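Local coordinates for A rubisco-like protein (Burkholderia fungorum, PDB 3NWR) that is a rubisco-like protein, related to the rubisco large chain, classed as a lyase and probably acting through the rubisco-type barrel domain, at residues N117-G122 with P295-S300. Residues are numbered along the deposited sequence; the frame is centred on the assembly and turned at random.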
loop_
_atom_site.group_PDB
_atom_site.type_symbol
_atom_site.label_atom_id
_atom_site.label_comp_id
_atom_site.label_asym_id
_atom_site.label_seq_id
_atom_site.Cartn_x
_atom_site.Cartn_y
_atom_site.Cartn_z
ATOM N N ASN A 117 11.722 -2.933 2.519
ATOM C CA ASN A 117 12.532 -3.700 1.573
ATOM C C ASN A 117 12.727 -5.164 1.979
ATOM O O ASN A 117 13.293 -5.932 1.211
ATOM C CB ASN A 117 13.918 -3.047 1.387
ATOM C CG ASN A 117 13.962 -1.995 0.270
ATOM O OD1 ASN A 117 12.961 -1.698 -0.388
ATOM N ND2 ASN A 117 15.160 -1.438 0.046
ATOM N N LEU A 118 12.266 -5.557 3.167
ATOM C CA LEU A 118 12.436 -6.949 3.608
ATOM C C LEU A 118 11.873 -7.934 2.597
ATOM O O LEU A 118 12.392 -9.038 2.430
ATOM C CB LEU A 118 11.750 -7.192 4.950
ATOM C CG LEU A 118 12.408 -6.607 6.186
ATOM C CD1 LEU A 118 11.525 -6.880 7.408
ATOM C CD2 LEU A 118 13.784 -7.217 6.354
ATOM N N TYR A 119 10.790 -7.540 1.933
ATOM C CA TYR A 119 10.129 -8.427 0.994
ATOM C C TYR A 119 10.987 -8.735 -0.218
ATOM O O TYR A 119 10.755 -9.729 -0.897
ATOM C CB TYR A 119 8.783 -7.844 0.552
ATOM C CG TYR A 119 7.853 -7.645 1.722
ATOM C CD1 TYR A 119 7.304 -8.736 2.385
ATOM C CD2 TYR A 119 7.570 -6.377 2.189
ATOM C CE1 TYR A 119 6.477 -8.563 3.476
ATOM C CE2 TYR A 119 6.731 -6.188 3.263
ATOM C CZ TYR A 119 6.198 -7.287 3.908
ATOM O OH TYR A 119 5.364 -7.099 4.972
ATOM N N ASP A 120 11.977 -7.886 -0.483
ATOM C CA ASP A 120 12.782 -8.011 -1.703
ATOM C C ASP A 120 14.104 -8.743 -1.516
ATOM O O ASP A 120 14.858 -8.900 -2.477
ATOM C CB ASP A 120 13.096 -6.621 -2.267
ATOM C CG ASP A 120 11.855 -5.864 -2.689
ATOM O OD1 ASP A 120 11.107 -6.380 -3.543
ATOM O OD2 ASP A 120 11.661 -4.738 -2.182
ATOM N N LEU A 121 14.410 -9.144 -0.288
ATOM C CA LEU A 121 15.735 -9.700 0.003
ATOM C C LEU A 121 16.072 -10.875 -0.899
ATOM O O LEU A 121 15.259 -11.772 -1.094
ATOM C CB LEU A 121 15.837 -10.127 1.471
ATOM C CG LEU A 121 15.753 -9.018 2.523
ATOM C CD1 LEU A 121 15.774 -9.630 3.902
ATOM C CD2 LEU A 121 16.894 -8.035 2.379
ATOM N N GLY A 122 17.291 -10.866 -1.433
ATOM C CA GLY A 122 17.740 -11.953 -2.283
ATOM C C GLY A 122 17.837 -13.264 -1.530
ATOM O O GLY A 122 17.809 -14.337 -2.134
ATOM N N PRO A 295 0.120 -16.819 1.758
ATOM C CA PRO A 295 0.565 -16.999 3.146
ATOM C C PRO A 295 2.073 -16.823 3.343
ATOM O O PRO A 295 2.511 -16.623 4.479
ATOM C CB PRO A 295 0.149 -18.447 3.469
ATOM C CG PRO A 295 -0.043 -19.097 2.150
ATOM C CD PRO A 295 -0.554 -18.020 1.238
ATOM N N ALA A 296 2.849 -16.885 2.268
ATOM C CA ALA A 296 4.299 -16.736 2.372
ATOM C C ALA A 296 4.749 -15.294 2.215
ATOM O O ALA A 296 5.941 -15.016 2.251
ATOM C CB ALA A 296 5.004 -17.611 1.336
ATOM N N LEU A 297 3.805 -14.376 2.034
ATOM C CA LEU A 297 4.162 -13.007 1.681
ATOM C C LEU A 297 3.280 -11.985 2.369
ATOM O O LEU A 297 2.129 -12.257 2.671
ATOM C CB LEU A 297 4.037 -12.827 0.161
ATOM C CG LEU A 297 4.504 -11.521 -0.484
ATOM C CD1 LEU A 297 6.002 -11.318 -0.253
ATOM C CD2 LEU A 297 4.190 -11.524 -1.984
ATOM N N GLY A 298 3.831 -10.800 2.603
ATOM C CA GLY A 298 3.010 -9.654 2.954
ATOM C C GLY A 298 2.814 -9.418 4.438
ATOM O O GLY A 298 3.778 -9.406 5.202
ATOM N N MET A 299 1.562 -9.248 4.851
ATOM C CA MET A 299 1.277 -8.800 6.204
ATOM C C MET A 299 0.016 -9.464 6.732
ATOM O O MET A 299 -1.049 -9.354 6.122
ATOM C CB MET A 299 1.108 -7.278 6.205
ATOM C CG MET A 299 1.319 -6.633 7.540
ATOM S SD MET A 299 1.161 -4.835 7.389
ATOM C CE MET A 299 2.392 -4.410 6.178
ATOM N N SER A 300 0.133 -10.167 7.858
ATOM C CA SER A 300 -1.053 -10.683 8.545
ATOM C C SER A 300 -1.829 -9.534 9.183
ATOM O O SER A 300 -1.290 -8.435 9.401
ATOM C CB SER A 300 -0.665 -11.688 9.632
ATOM O OG SER A 300 0.061 -12.768 9.073
#
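Tyr119 has CG anti to its carbonyl carbon (chi1 -60°), which lays the ring edge and hydroxyl against Gly298, while Leu297 has CG anti to the backbone N (chi1 -173°) and brings CD1 near the same ring. The contact joins the two domains of the rubisco large-chain fold: Tyr119 lies on a 3-10 turn of the N-terminal domain, and Gly298 in the loop between strand 280-284 and helix 301-309 of the TIM-barrel domain. One hydrogen bond crosses, donated by Tyr119 OH to Gly298 O at 2.8 Å. The donor stands 61° out of the carbonyl plane, off the lone pairs. Gly298 O lies at the ring edge near its plane, 3.3 Å from Tyr119 CE1. Where the chain turns its corner at Gly298, phi is positive, and a CB would press against the carbonyl oxygen of Leu297, which calls for glycine. Backbone hydrogen bonds of Gly298 and Ser300 with Leu129 tie this corner to strand 126-133 of the N-terminal sheet. The second subunit completes the setting: its Arg293 hydrogen-bonds Tyr119 O through NH1, and its Met290 packs on both Tyr119 and Leu297. Between those two residues, Leu297 CD1 approaches Tyr119 CD1 obliquely, to 3.9 Å.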